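Local coordinates for esterase LipW (Mycobacterium marinum, PDB 3QH4), which probably hydrolyses ester substrates, as an esterase of the alpha/beta hydrolase fold with a probable serine nucleophile, at residues 199-202 with 203-207; 221-224 with 225-228. All coordinates share one frame; numbering follows the deposited sequence.

Contact 1. Residues 199-202 with 203-207; sequences DRPT and ASRSE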
loop_
_atom_site.group_PDB
_atom_site.type_symbol
_atom_site.label_atom_id
_atom_site.label_comp_id
_atom_site.label_asym_id
_atom_site.label_seq_id
_atom_site.Cartn_x
_atom_site.Cartn_y
_atom_site.Cartn_z
ATOM N N ASP A 199 -14.762 -2.116 5.125
ATOM C CA ASP A 199 -15.826 -2.325 4.133
ATOM C C ASP A 199 -17.110 -1.559 4.451
ATOM O O ASP A 199 -17.947 -1.345 3.576
ATOM C CB ASP A 199 -16.145 -3.816 4.021
ATOM C CG ASP A 199 -16.717 -4.354 5.300
ATOM O OD1 ASP A 199 -15.977 -4.339 6.311
ATOM O OD2 ASP A 199 -17.901 -4.785 5.272
ATOM N N ARG A 200 -17.275 -1.143 5.697
ATOM C CA ARG A 200 -18.485 -0.430 6.097
ATOM C C ARG A 200 -18.429 0.980 5.504
ATOM O O ARG A 200 -17.410 1.612 5.557
ATOM C CB ARG A 200 -18.561 -0.385 7.624
ATOM C CG ARG A 200 -18.733 -1.817 8.246
ATOM C CD ARG A 200 -18.656 -1.751 9.763
ATOM N NE ARG A 200 -17.288 -1.501 10.198
ATOM C CZ ARG A 200 -16.862 -1.502 11.462
ATOM N NH1 ARG A 200 -17.690 -1.786 12.467
ATOM N NH2 ARG A 200 -15.582 -1.254 11.721
ATOM N N PRO A 201 -19.532 1.467 4.939
ATOM C CA PRO A 201 -19.514 2.799 4.279
ATOM C C PRO A 201 -19.281 3.947 5.263
ATOM O O PRO A 201 -19.673 3.879 6.409
ATOM C CB PRO A 201 -20.913 2.913 3.665
ATOM C CG PRO A 201 -21.450 1.476 3.618
ATOM C CD PRO A 201 -20.826 0.773 4.793
ATOM N N THR A 202 -18.592 4.979 4.819
ATOM C CA THR A 202 -18.363 6.152 5.633
ATOM C C THR A 202 -18.936 7.316 4.873
ATOM O O THR A 202 -19.372 7.167 3.693
ATOM C CB THR A 202 -16.882 6.413 5.793
ATOM O OG1 THR A 202 -16.321 6.569 4.474
ATOM C CG2 THR A 202 -16.228 5.222 6.482
ATOM N N ALA A 203 -18.955 8.464 5.544
ATOM C CA ALA A 203 -19.488 9.681 4.903
ATOM C C ALA A 203 -18.644 10.033 3.677
ATOM O O ALA A 203 -19.191 10.428 2.635
ATOM C CB ALA A 203 -19.468 10.821 5.870
ATOM N N SER A 204 -17.318 9.945 3.803
ATOM C CA SER A 204 -16.462 10.263 2.652
ATOM C C SER A 204 -16.594 9.274 1.485
ATOM O O SER A 204 -16.429 9.672 0.338
ATOM C CB SER A 204 -14.997 10.416 3.014
ATOM O OG SER A 204 -14.470 9.201 3.558
ATOM N N ARG A 205 -16.895 7.999 1.761
ATOM C CA ARG A 205 -17.143 7.079 0.645
ATOM C C ARG A 205 -18.329 7.510 -0.213
ATOM O O ARG A 205 -18.269 7.435 -1.450
ATOM C CB ARG A 205 -17.331 5.616 1.099
ATOM C CG ARG A 205 -17.459 4.746 -0.151
ATOM C CD ARG A 205 -17.983 3.352 0.059
ATOM N NE ARG A 205 -17.111 2.568 0.936
ATOM C CZ ARG A 205 -17.306 1.265 1.153
ATOM N NH1 ARG A 205 -16.489 0.611 1.960
ATOM N NH2 ARG A 205 -18.312 0.620 0.532
ATOM N N SER A 206 -19.401 7.964 0.439
ATOM C CA SER A 206 -20.588 8.467 -0.268
ATOM C C SER A 206 -20.319 9.822 -0.914
ATOM O O SER A 206 -20.691 10.075 -2.066
ATOM C CB SER A 206 -21.779 8.519 0.704
ATOM O OG SER A 206 -21.981 7.220 1.314
ATOM N N GLU A 207 -19.662 10.720 -0.182
ATOM C CA GLU A 207 -19.365 12.034 -0.732
ATOM C C GLU A 207 -18.520 11.899 -1.998
ATOM O O GLU A 207 -18.762 12.585 -3.015
ATOM C CB GLU A 207 -18.586 12.854 0.289
ATOM C CG GLU A 207 -18.236 14.238 -0.248
ATOM C CD GLU A 207 -17.556 15.135 0.757
ATOM O OE1 GLU A 207 -17.082 14.649 1.801
ATOM O OE2 GLU A 207 -17.430 16.347 0.436
HETATM O O HOH W 1 -18.589 -2.037 1.043
HETATM O O HOH W 2 -15.688 2.654 3.625
#

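Contact 2. Residues 221-224 with 225-228; sequences LMWR and HYLA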
loop_
_atom_site.group_PDB
_atom_site.type_symbol
_atom_site.label_atom_id
_atom_site.label_comp_id
_atom_site.label_asym_id
_atom_site.label_seq_id
_atom_site.Cartn_x
_atom_site.Cartn_y
_atom_site.Cartn_z
ATOM N N LEU A 221 -17.355 -2.230 -5.069
ATOM C CA LEU A 221 -17.013 -3.368 -5.953
ATOM C C LEU A 221 -15.733 -4.058 -5.485
ATOM O O LEU A 221 -15.662 -5.294 -5.466
ATOM C CB LEU A 221 -16.810 -2.899 -7.395
ATOM C CG LEU A 221 -18.051 -2.819 -8.297
ATOM C CD1 LEU A 221 -19.136 -2.081 -7.619
ATOM C CD2 LEU A 221 -17.689 -2.138 -9.622
ATOM N N MET A 222 -14.735 -3.254 -5.113
ATOM C CA MET A 222 -13.446 -3.756 -4.628
ATOM C C MET A 222 -13.631 -4.752 -3.487
ATOM O O MET A 222 -13.074 -5.848 -3.522
ATOM C CB MET A 222 -12.568 -2.556 -4.158
ATOM C CG MET A 222 -11.266 -2.962 -3.490
ATOM S SD MET A 222 -10.522 -1.518 -2.710
ATOM C CE MET A 222 -11.663 -1.202 -1.351
ATOM N N TRP A 223 -14.411 -4.368 -2.471
ATOM C CA TRP A 223 -14.630 -5.227 -1.306
ATOM C C TRP A 223 -15.369 -6.476 -1.753
ATOM O O TRP A 223 -15.093 -7.601 -1.255
ATOM C CB TRP A 223 -15.373 -4.493 -0.181
ATOM C CG TRP A 223 -14.448 -3.658 0.631
ATOM C CD1 TRP A 223 -14.400 -2.284 0.705
ATOM C CD2 TRP A 223 -13.451 -4.150 1.509
ATOM N NE1 TRP A 223 -13.393 -1.904 1.566
ATOM C CE2 TRP A 223 -12.805 -3.033 2.082
ATOM C CE3 TRP A 223 -13.034 -5.444 1.876
ATOM C CZ2 TRP A 223 -11.762 -3.160 3.014
ATOM C CZ3 TRP A 223 -11.981 -5.575 2.805
ATOM C CH2 TRP A 223 -11.359 -4.433 3.361
ATOM N N ARG A 224 -16.298 -6.320 -2.703
ATOM C CA ARG A 224 -17.034 -7.527 -3.162
ATOM C C ARG A 224 -16.112 -8.537 -3.846
ATOM O O ARG A 224 -16.204 -9.752 -3.562
ATOM C CB ARG A 224 -18.244 -7.160 -4.052
ATOM C CG ARG A 224 -19.406 -6.582 -3.237
ATOM C CD ARG A 224 -20.761 -6.873 -3.896
ATOM N NE ARG A 224 -20.879 -6.278 -5.204
ATOM C CZ ARG A 224 -21.240 -5.015 -5.427
ATOM N NH1 ARG A 224 -21.492 -4.187 -4.412
ATOM N NH2 ARG A 224 -21.332 -4.569 -6.674
ATOM N N HIS A 225 -15.221 -8.063 -4.729
ATOM C CA HIS A 225 -14.315 -8.987 -5.446
ATOM C C HIS A 225 -13.370 -9.696 -4.476
ATOM O O HIS A 225 -13.079 -10.877 -4.644
ATOM C CB HIS A 225 -13.401 -8.271 -6.446
ATOM C CG HIS A 225 -14.115 -7.497 -7.501
ATOM N ND1 HIS A 225 -15.224 -7.970 -8.167
ATOM C CD2 HIS A 225 -13.848 -6.278 -8.025
ATOM C CE1 HIS A 225 -15.631 -7.057 -9.033
ATOM N NE2 HIS A 225 -14.815 -6.020 -8.962
ATOM N N TYR A 226 -12.875 -8.935 -3.498
ATOM C CA TYR A 226 -11.892 -9.404 -2.536
ATOM C C TYR A 226 -12.488 -10.417 -1.569
ATOM O O TYR A 226 -11.865 -11.444 -1.298
ATOM C CB TYR A 226 -11.384 -8.211 -1.724
ATOM C CG TYR A 226 -10.260 -8.550 -0.791
ATOM C CD1 TYR A 226 -9.128 -9.221 -1.252
ATOM C CD2 TYR A 226 -10.308 -8.179 0.544
ATOM C CE1 TYR A 226 -8.076 -9.539 -0.403
ATOM C CE2 TYR A 226 -9.257 -8.480 1.408
ATOM C CZ TYR A 226 -8.130 -9.130 0.921
ATOM O OH TYR A 226 -7.091 -9.390 1.791
ATOM N N LEU A 227 -13.674 -10.113 -1.032
ATOM C CA LEU A 227 -14.295 -11.023 -0.055
ATOM C C LEU A 227 -14.914 -12.260 -0.687
ATOM O O LEU A 227 -15.003 -13.302 -0.041
ATOM C CB LEU A 227 -15.325 -10.298 0.798
ATOM C CG LEU A 227 -14.716 -9.269 1.773
ATOM C CD1 LEU A 227 -15.863 -8.423 2.365
ATOM C CD2 LEU A 227 -13.942 -9.907 2.890
ATOM N N ALA A 228 -15.346 -12.129 -1.932
ATOM C CA ALA A 228 -15.980 -13.224 -2.693
ATOM C C ALA A 228 -17.009 -13.986 -1.831
ATOM O O ALA A 228 -16.942 -15.227 -1.692
ATOM C CB ALA A 228 -14.925 -14.162 -3.275
#

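Contact 1. Residues 199-202 with 203-207
Thr202 OG1 accepts the backbone N-H of Arg205 at 3.1 Å (N to OG1), with an N-H...O angle of 156°. With OG1 held between its own backbone N and carbonyl carbon (chi1 58°), the hydroxyl turns over the first turn of helix 203-207 and caps it from the N-cap position. A second, weak bond, Ser206 N to Thr202 O at 3.4 Å, starts the helical pattern. Arg205 then reaches back along the loop: its CG is anti to the backbone N (chi1 -175°), and the bend at chi3 brings the guanidinium over Pro201, whose CA sits 4.1 Å above the centre of the plane. From there NH1 gives a bent, weak bond to Asp199 O at 2.9 Å. One water bridges Arg205 NH2 and Asp199 O; another links NH1 to Arg200 O, 2.8 Å from each. In the alpha/beta hydrolase fold this is the surface loop that follows strand 189-193 and leads into a short helix. Farther out, Arg240 pairs with the Asp199 carboxylate in a salt bridge. On the helix side, Ser204 is fastened through OG to Pro259 O and through its backbone N to Asp262 OD2.

Contact 2. Residues 221-224 with 225-228
Trp223 and Tyr226 meet through their six-membered rings, CZ3 of the indole lying 3.8 Å from CD2 of the phenol, near the plane of the tyrosine ring and at its edge. They belong to the last two turns of helix 216-227 in the alpha/beta hydrolase fold, and residues three and four apart build its packed flank. The two side chains run side by side, although their first torsions differ: Trp223 CG stands beside its backbone N, whereas Tyr226 CG is anti to its own (chi1 -174°). One turn on from the tryptophan, Leu227 brings CD1 to 4.1 Å from Trp223 CE3. This buried flank is completed by Phe96, stacked on the Tyr226 ring, and by Val196 against Trp223 and Met222.

The flank carrying Leu221, Arg224 and His225 is looser and more exposed. Leu221 CB approaches His225 NE2 no closer than 4.0 Å, and the bent chain of Arg224 extends from the helix. The imidazole is nevertheless held at two points: Leu221 O lies 3.2 Å above the ring plane, nearer its border than its middle, while NE2 bonds to Phe29 O. That same Leu221 oxygen accepts His225 N at 2.9 Å, almost in line with its carbonyl bond (C=O...N 165°). At the helix end Ala228, which has positive phi, still gives its N-H to Arg224 O at 3.0 Å, but this bond is the most bent of the four, with an N-H...O angle of 145°.

How the contacts relate
Contact 1 joins a loop to helix 203-207, and contact 2 lies on the next helix, 216-227; their centres are about 16 Å apart, and Trp223 joins them. Its indole packs against both halves of contact 1: NE1 is 3.6 Å from Asp199 CA in the loop, and CD1 is 3.8 Å from Arg205 NH1, which reaches back from the helix. The pyrrole side of the ring therefore serves contact 1, while the benzo side serves contact 2. Each contact also comes near, without touching, the probable Ser166-His288-Asp258 triad, contact 1 through the side chain of Ser204 and contact 2 through that of Met222. Met222 also lies near the putative nucleophile elbow, again without touching it.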